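Local structure of thioesterase (Streptomyces sp. WAC02707, 6VAP) at residues 30-33 / 38-41; 55-58 / 62-65; 79-84 / 108-113. The protein is a type II thioesterase of borrelidin biosynthesis that probably removes unwanted acyl groups from the polyketide synthase by hydrolysing their thioesters. All coordinates share one frame; numbering follows the deposited sequence.

Contact 1. Residues 30-33 / 38-41; sequences LPHA and TFYH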
# COMPACT_ATOMS: atom_id res chain seq x y z
N LEU A 30 -3.37 0.93 0.09
CA LEU A 30 -3.03 -0.14 -0.81
C LEU A 30 -2.77 -1.40 0.00
O LEU A 30 -1.83 -1.43 0.81
CB LEU A 30 -1.79 0.22 -1.64
CG LEU A 30 -1.93 1.33 -2.71
CD1 LEU A 30 -3.14 1.18 -3.56
CD2 LEU A 30 -1.96 2.74 -2.00
N PRO A 31 -3.56 -2.44 -0.17
CA PRO A 31 -3.33 -3.66 0.60
C PRO A 31 -2.08 -4.39 0.17
O PRO A 31 -1.59 -4.24 -0.96
CB PRO A 31 -4.57 -4.49 0.29
CG PRO A 31 -5.58 -3.54 -0.14
CD PRO A 31 -4.85 -2.46 -0.86
N HIS A 32 -1.60 -5.26 1.07
CA HIS A 32 -0.50 -6.18 0.80
C HIS A 32 -0.91 -7.28 -0.17
O HIS A 32 -2.08 -7.42 -0.53
CB HIS A 32 -0.01 -6.83 2.09
CG HIS A 32 -1.13 -7.40 2.92
ND1 HIS A 32 -2.04 -6.61 3.61
CD2 HIS A 32 -1.54 -8.68 3.08
CE1 HIS A 32 -2.91 -7.40 4.21
NE2 HIS A 32 -2.65 -8.65 3.88
N ALA A 33 0.05 -8.12 -0.55
CA ALA A 33 -0.25 -9.30 -1.36
C ALA A 33 -1.21 -10.23 -0.63
O ALA A 33 -1.07 -10.51 0.55
CB ALA A 33 1.04 -10.07 -1.69
N THR A 38 -11.08 -4.61 2.33
CA THR A 38 -11.67 -4.70 3.66
C THR A 38 -10.62 -4.66 4.76
O THR A 38 -10.94 -4.37 5.91
CB THR A 38 -12.50 -5.99 3.78
OG1 THR A 38 -11.74 -7.11 3.28
CG2 THR A 38 -13.77 -5.88 2.99
N PHE A 39 -9.37 -5.00 4.43
CA PHE A 39 -8.29 -4.93 5.42
C PHE A 39 -8.20 -3.54 6.06
O PHE A 39 -7.83 -3.41 7.23
CB PHE A 39 -6.97 -5.28 4.74
CG PHE A 39 -5.77 -5.11 5.62
CD1 PHE A 39 -5.45 -6.07 6.57
CD2 PHE A 39 -4.94 -4.02 5.47
CE1 PHE A 39 -4.33 -5.92 7.36
CE2 PHE A 39 -3.83 -3.88 6.26
CZ PHE A 39 -3.53 -4.81 7.22
N TYR A 40 -8.54 -2.49 5.31
CA TYR A 40 -8.42 -1.12 5.81
C TYR A 40 -9.69 -0.57 6.45
O TYR A 40 -9.75 0.63 6.74
CB TYR A 40 -7.98 -0.22 4.68
CG TYR A 40 -6.52 -0.42 4.34
CD1 TYR A 40 -5.54 -0.01 5.21
CD2 TYR A 40 -6.14 -1.00 3.12
CE1 TYR A 40 -4.16 -0.17 4.89
CE2 TYR A 40 -4.80 -1.21 2.82
CZ TYR A 40 -3.83 -0.79 3.69
OH TYR A 40 -2.52 -0.91 3.38
N HIS A 41 -10.68 -1.41 6.71
CA HIS A 41 -11.87 -0.93 7.40
C HIS A 41 -11.56 -0.30 8.75
O HIS A 41 -12.11 0.77 9.06
CB HIS A 41 -12.87 -2.08 7.57
CG HIS A 41 -14.30 -1.67 7.38
ND1 HIS A 41 -15.16 -2.33 6.53
CD2 HIS A 41 -15.01 -0.67 7.94
CE1 HIS A 41 -16.35 -1.75 6.58
NE2 HIS A 41 -16.29 -0.74 7.44

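Contact 2. Residues 55-58 / 62-65; sequences AVQY and QDRR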
# COMPACT_ATOMS: atom_id res chain seq x y z
N ALA A 55 -9.95 2.68 0.12
CA ALA A 55 -9.27 1.40 0.17
C ALA A 55 -9.37 0.74 -1.20
O ALA A 55 -10.46 0.70 -1.80
CB ALA A 55 -9.85 0.52 1.27
N VAL A 56 -8.26 0.26 -1.71
CA VAL A 56 -8.22 -0.26 -3.07
C VAL A 56 -8.48 -1.76 -3.05
O VAL A 56 -7.88 -2.50 -2.27
CB VAL A 56 -6.87 0.07 -3.73
CG1 VAL A 56 -6.80 -0.47 -5.13
CG2 VAL A 56 -6.67 1.61 -3.72
N GLN A 57 -9.35 -2.20 -3.93
CA GLN A 57 -9.65 -3.61 -4.15
C GLN A 57 -9.01 -4.03 -5.46
O GLN A 57 -9.49 -3.65 -6.53
CB GLN A 57 -11.16 -3.82 -4.19
CG GLN A 57 -11.59 -5.27 -4.35
CD GLN A 57 -11.69 -6.00 -3.02
OE1 GLN A 57 -10.75 -6.03 -2.27
NE2 GLN A 57 -12.82 -6.63 -2.76
N TYR A 58 -8.00 -4.87 -5.40
CA TYR A 58 -7.38 -5.36 -6.63
C TYR A 58 -8.26 -6.43 -7.29
O TYR A 58 -9.04 -7.11 -6.62
CB TYR A 58 -6.01 -5.95 -6.35
CG TYR A 58 -5.10 -5.12 -5.47
CD1 TYR A 58 -4.92 -3.77 -5.69
CD2 TYR A 58 -4.42 -5.71 -4.41
CE1 TYR A 58 -4.07 -3.03 -4.90
CE2 TYR A 58 -3.56 -5.01 -3.65
CZ TYR A 58 -3.38 -3.65 -3.88
OH TYR A 58 -2.51 -2.96 -3.04
N GLN A 62 -12.62 -11.50 -3.63
CA GLN A 62 -13.95 -11.16 -3.14
C GLN A 62 -14.89 -10.88 -4.31
O GLN A 62 -15.14 -11.77 -5.12
CB GLN A 62 -13.88 -9.97 -2.19
CG GLN A 62 -12.93 -10.21 -0.99
CD GLN A 62 -12.83 -9.00 -0.08
OE1 GLN A 62 -13.02 -7.87 -0.51
NE2 GLN A 62 -12.52 -9.23 1.19
N ASP A 63 -15.46 -9.68 -4.38
CA ASP A 63 -16.44 -9.39 -5.41
C ASP A 63 -15.79 -9.31 -6.78
O ASP A 63 -16.50 -9.38 -7.79
CB ASP A 63 -17.15 -8.07 -5.11
CG ASP A 63 -16.19 -6.90 -5.06
OD1 ASP A 63 -15.38 -6.83 -4.11
OD2 ASP A 63 -16.24 -6.05 -5.96
N ARG A 64 -14.45 -9.16 -6.85
CA ARG A 64 -13.72 -9.16 -8.12
C ARG A 64 -13.09 -10.52 -8.45
O ARG A 64 -12.18 -10.60 -9.28
CB ARG A 64 -12.64 -8.08 -8.09
CG ARG A 64 -13.14 -6.71 -7.70
CD ARG A 64 -12.12 -5.67 -7.99
NE ARG A 64 -12.00 -5.39 -9.41
CZ ARG A 64 -11.22 -4.47 -9.97
NH1 ARG A 64 -10.40 -3.75 -9.23
NH2 ARG A 64 -11.22 -4.33 -11.30
N ARG A 65 -13.54 -11.60 -7.80
CA ARG A 65 -12.88 -12.89 -7.99
C ARG A 65 -12.95 -13.34 -9.44
O ARG A 65 -12.03 -14.01 -9.93
CB ARG A 65 -13.51 -13.95 -7.07
CG ARG A 65 -12.50 -14.86 -6.42
CD ARG A 65 -13.16 -15.81 -5.42
NE ARG A 65 -12.77 -15.51 -4.04
CZ ARG A 65 -13.60 -15.03 -3.11
NH1 ARG A 65 -14.88 -14.80 -3.39
NH2 ARG A 65 -13.15 -14.79 -1.89

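Contact 3. Residues 79-84 / 108-113; sequences QLFPVL and ARRFES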
# COMPACT_ATOMS: atom_id res chain seq x y z
N GLN A 79 -3.44 0.79 -14.46
CA GLN A 79 -4.90 0.67 -14.46
C GLN A 79 -5.53 1.48 -13.32
O GLN A 79 -6.62 2.06 -13.49
CB GLN A 79 -5.29 -0.82 -14.33
CG GLN A 79 -5.04 -1.63 -15.57
CD GLN A 79 -5.75 -2.96 -15.55
OE1 GLN A 79 -6.87 -3.07 -15.07
NE2 GLN A 79 -5.11 -3.98 -16.06
N LEU A 80 -4.87 1.53 -12.17
CA LEU A 80 -5.48 2.16 -11.01
C LEU A 80 -5.38 3.68 -11.07
O LEU A 80 -6.28 4.36 -10.58
CB LEU A 80 -4.81 1.63 -9.74
CG LEU A 80 -5.15 2.28 -8.43
CD1 LEU A 80 -6.66 2.20 -8.16
CD2 LEU A 80 -4.35 1.59 -7.32
N PHE A 81 -4.34 4.21 -11.70
CA PHE A 81 -4.12 5.65 -11.63
C PHE A 81 -5.26 6.44 -12.22
O PHE A 81 -5.72 7.38 -11.55
CB PHE A 81 -2.80 6.02 -12.29
CG PHE A 81 -2.40 7.45 -12.08
CD1 PHE A 81 -2.34 7.99 -10.79
CD2 PHE A 81 -2.09 8.26 -13.15
CE1 PHE A 81 -1.99 9.30 -10.60
CE2 PHE A 81 -1.72 9.58 -12.95
CZ PHE A 81 -1.68 10.10 -11.67
N PRO A 82 -5.73 6.16 -13.46
CA PRO A 82 -6.86 6.93 -14.00
C PRO A 82 -8.08 6.91 -13.12
O PRO A 82 -8.84 7.89 -13.08
CB PRO A 82 -7.14 6.26 -15.35
CG PRO A 82 -5.98 5.34 -15.60
CD PRO A 82 -5.36 5.03 -14.33
N VAL A 83 -8.33 5.79 -12.45
CA VAL A 83 -9.48 5.70 -11.56
C VAL A 83 -9.28 6.61 -10.35
O VAL A 83 -10.17 7.39 -9.99
CB VAL A 83 -9.71 4.25 -11.12
CG1 VAL A 83 -10.95 4.13 -10.25
CG2 VAL A 83 -9.85 3.35 -12.38
N LEU A 84 -8.12 6.50 -9.69
CA LEU A 84 -7.84 7.39 -8.58
C LEU A 84 -7.78 8.84 -9.02
O LEU A 84 -8.17 9.72 -8.26
CB LEU A 84 -6.52 7.01 -7.90
CG LEU A 84 -6.63 5.82 -6.96
CD1 LEU A 84 -5.23 5.32 -6.67
CD2 LEU A 84 -7.35 6.21 -5.65
N ALA A 108 2.54 7.25 -6.39
CA ALA A 108 3.06 8.57 -6.04
C ALA A 108 3.84 9.17 -7.20
O ALA A 108 3.71 10.35 -7.53
CB ALA A 108 3.91 8.48 -4.79
N ARG A 109 4.68 8.36 -7.83
CA ARG A 109 5.43 8.80 -8.99
C ARG A 109 4.50 9.33 -10.06
O ARG A 109 4.79 10.37 -10.66
CB ARG A 109 6.24 7.63 -9.56
CG ARG A 109 7.57 7.38 -8.94
CD ARG A 109 8.24 6.15 -9.58
NE ARG A 109 9.67 6.36 -9.81
CZ ARG A 109 10.45 5.51 -10.46
NH1 ARG A 109 9.93 4.40 -10.96
NH2 ARG A 109 11.73 5.77 -10.57
N ARG A 110 3.36 8.66 -10.27
CA ARG A 110 2.42 9.09 -11.30
C ARG A 110 1.64 10.35 -10.91
O ARG A 110 1.32 11.19 -11.76
CB ARG A 110 1.48 7.92 -11.59
CG ARG A 110 2.14 6.81 -12.36
CD ARG A 110 1.47 5.48 -12.09
NE ARG A 110 1.93 4.43 -13.02
CZ ARG A 110 3.06 3.74 -12.86
NH1 ARG A 110 3.86 4.00 -11.83
NH2 ARG A 110 3.40 2.80 -13.72
N PHE A 111 1.29 10.49 -9.63
CA PHE A 111 0.63 11.71 -9.18
C PHE A 111 1.53 12.90 -9.41
O PHE A 111 1.08 13.92 -9.95
CB PHE A 111 0.24 11.59 -7.71
CG PHE A 111 -1.05 10.85 -7.49
CD1 PHE A 111 -2.27 11.42 -7.87
CD2 PHE A 111 -1.06 9.63 -6.85
CE1 PHE A 111 -3.45 10.78 -7.66
CE2 PHE A 111 -2.26 8.97 -6.61
CZ PHE A 111 -3.46 9.52 -7.03
N GLU A 112 2.81 12.79 -9.02
CA GLU A 112 3.74 13.90 -9.13
C GLU A 112 4.00 14.26 -10.59
O GLU A 112 4.03 15.44 -10.93
CB GLU A 112 5.05 13.57 -8.43
CG GLU A 112 4.90 13.35 -6.91
CD GLU A 112 6.21 13.65 -6.15
OE1 GLU A 112 7.27 13.85 -6.81
OE2 GLU A 112 6.15 13.71 -4.90
N SER A 113 4.19 13.27 -11.45
CA SER A 113 4.38 13.58 -12.87
C SER A 113 3.16 14.28 -13.45
O SER A 113 3.27 15.05 -14.42
CB SER A 113 4.69 12.30 -13.64
OG SER A 113 6.04 11.92 -13.42

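Contact 1. Residues 30-33 / 38-41
An edge-to-face ring pair and one buried hydrogen bond join His32 and Leu30 to Phe39 and Tyr40. Both segments belong to the loop between strand 26-30 and helix 41-47, so the loop folds back on itself. The edge of the His32 imidazole points at the centre of the Phe39 face. His32 CE1 lies 3.7 Å from Phe39 CD1. The two ring planes stand at 79°. The Phe39 ring reaches this place because CG is anti to the backbone N (chi1 174°). Phe233 makes a further edge-to-face pair with His32.

Tyr40, at the N-cap of helix 41-47, reaches back to the end of strand 26-30. Tyr40 OH donates to Leu30 O at 2.7 Å. The bond arrives from above the carbonyl plane, 64° out of it, and so does not follow a lone pair. The ring edge runs along the Leu30-Pro31 peptide, with Tyr40 CE2 3.5 Å from Pro31 N. Pro31 CG touches Tyr40 CE2 at 3.8 Å.

The His32 side chain touches Ser98, the probable nucleophile. His32 ND1 is buried by the contact and has no partner in the model. Within this contact the imidazole is therefore held by ring packing and not by a polar bond, while Tyr40 satisfies a buried carbonyl.

Contact 2. Residues 55-58 / 62-65
Gln57 NE2 is gripped by two acceptors from 62-65. Gln62 OE1 lies 2.6 Å from Gln57 NE2, with a nearly straight N-H...O angle of 175°. Asp63 OD1 is 2.9 Å from Gln57 NE2 and is met nearly along its C-O axis. Both acceptors lie in the plane of the Gln57 amide, so the two N-H groups are both used. The Gln57 and Gln62 amide planes stand 69° apart. The Gln57 chain sets out beside its own carbonyl carbon and then bends at chi2, which brings NE2 to the two acceptors.

The rotation of the amide is fixed from its other end as well, because Gln57 OE1 accepts from Ala37 N. Gln62 NE2 bonds to Thr38 OG1, and Asp63 OD2 forms a salt bridge with Arg15. Both gripping groups are thus held in turn.

Arg64 comes back along Gln57 in the opposite direction. Arg64 CD lies 3.7 Å from Gln57 CG. Arg64 NH1 donates to Gln57 O at 2.9 Å, in the carbonyl plane and at the guanidinium edge. A bend at chi3 (74°) turns the guanidinium back toward this carbonyl. The NE of Arg64 pairs with Glu67, and Trp13 makes a cation-pi contact with the group.

The turn after strand 52-56 thus brings 62-65 back against Gln57. It lies in the connection from strand 52-56 to helix 73-87, beside the antiparallel edge strand 14-15 of the alpha/beta-hydrolase sheet.

Contact 3. Residues 79-84 / 108-113
Phe81 of helix 73-87 turns its ring edge to the face of Phe111 on helix 99-113. The planes are 82° apart and the ring centroids 4.8 Å. Phe81 CE1 sits over the centre of the Phe111 ring, 3.5 Å from Phe111 CD1. This T-shaped pair forms where the axes of 79-84 and 108-113 come within 10.6 Å, at a crossing angle of -51°.

A CH-pi contact uses a face of Phe81. Arg110 CB stands 3.6 Å from the centroid of the Phe81 ring, almost exactly on the ring normal. The same ring reaches the backbone, and Phe81 CZ lies 3.2 Å from Arg110 O. With chi1 at -171°, Phe81 swings its ring away from its own backbone N and toward the other helix.

One aliphatic carbon joins in: Leu84 CB, one turn on, touches Phe111 CZ at 4.1 Å.

The charged end of Arg110 leaves the rings and is spent on salt bridges to Glu106 and Asp74 and a hydrogen bond to Asn78. Between the two segments the join is therefore dispersive and aromatic. Arg110 serves it with its CB, while its guanidinium ties the helices together alongside.

Contacts 1 and 2 are neighbours, with centres about 10 Å apart. Two probable hydrogen bonds tie them: Pro31 O to Tyr58 OH at 2.6 Å and Thr38 OG1 to Gln62 NE2 at 3.1 Å. Contact 3 lies about 18 Å from the centres of both. Leu80, on the same helix segment but not in contact 3 itself, reaches both: Leu80 CD2 is 4.0 Å from Leu30 CD1 and 3.9 Å from Val56 CG1, so helix 73-87 packs on strands 26-30 and 52-56. The probable triad is Ser98, His232 and Asp204. Contact 1 borders it through His32, which touches Ser98. Contact 3 involves the far end of helix 99-113, which follows the serine.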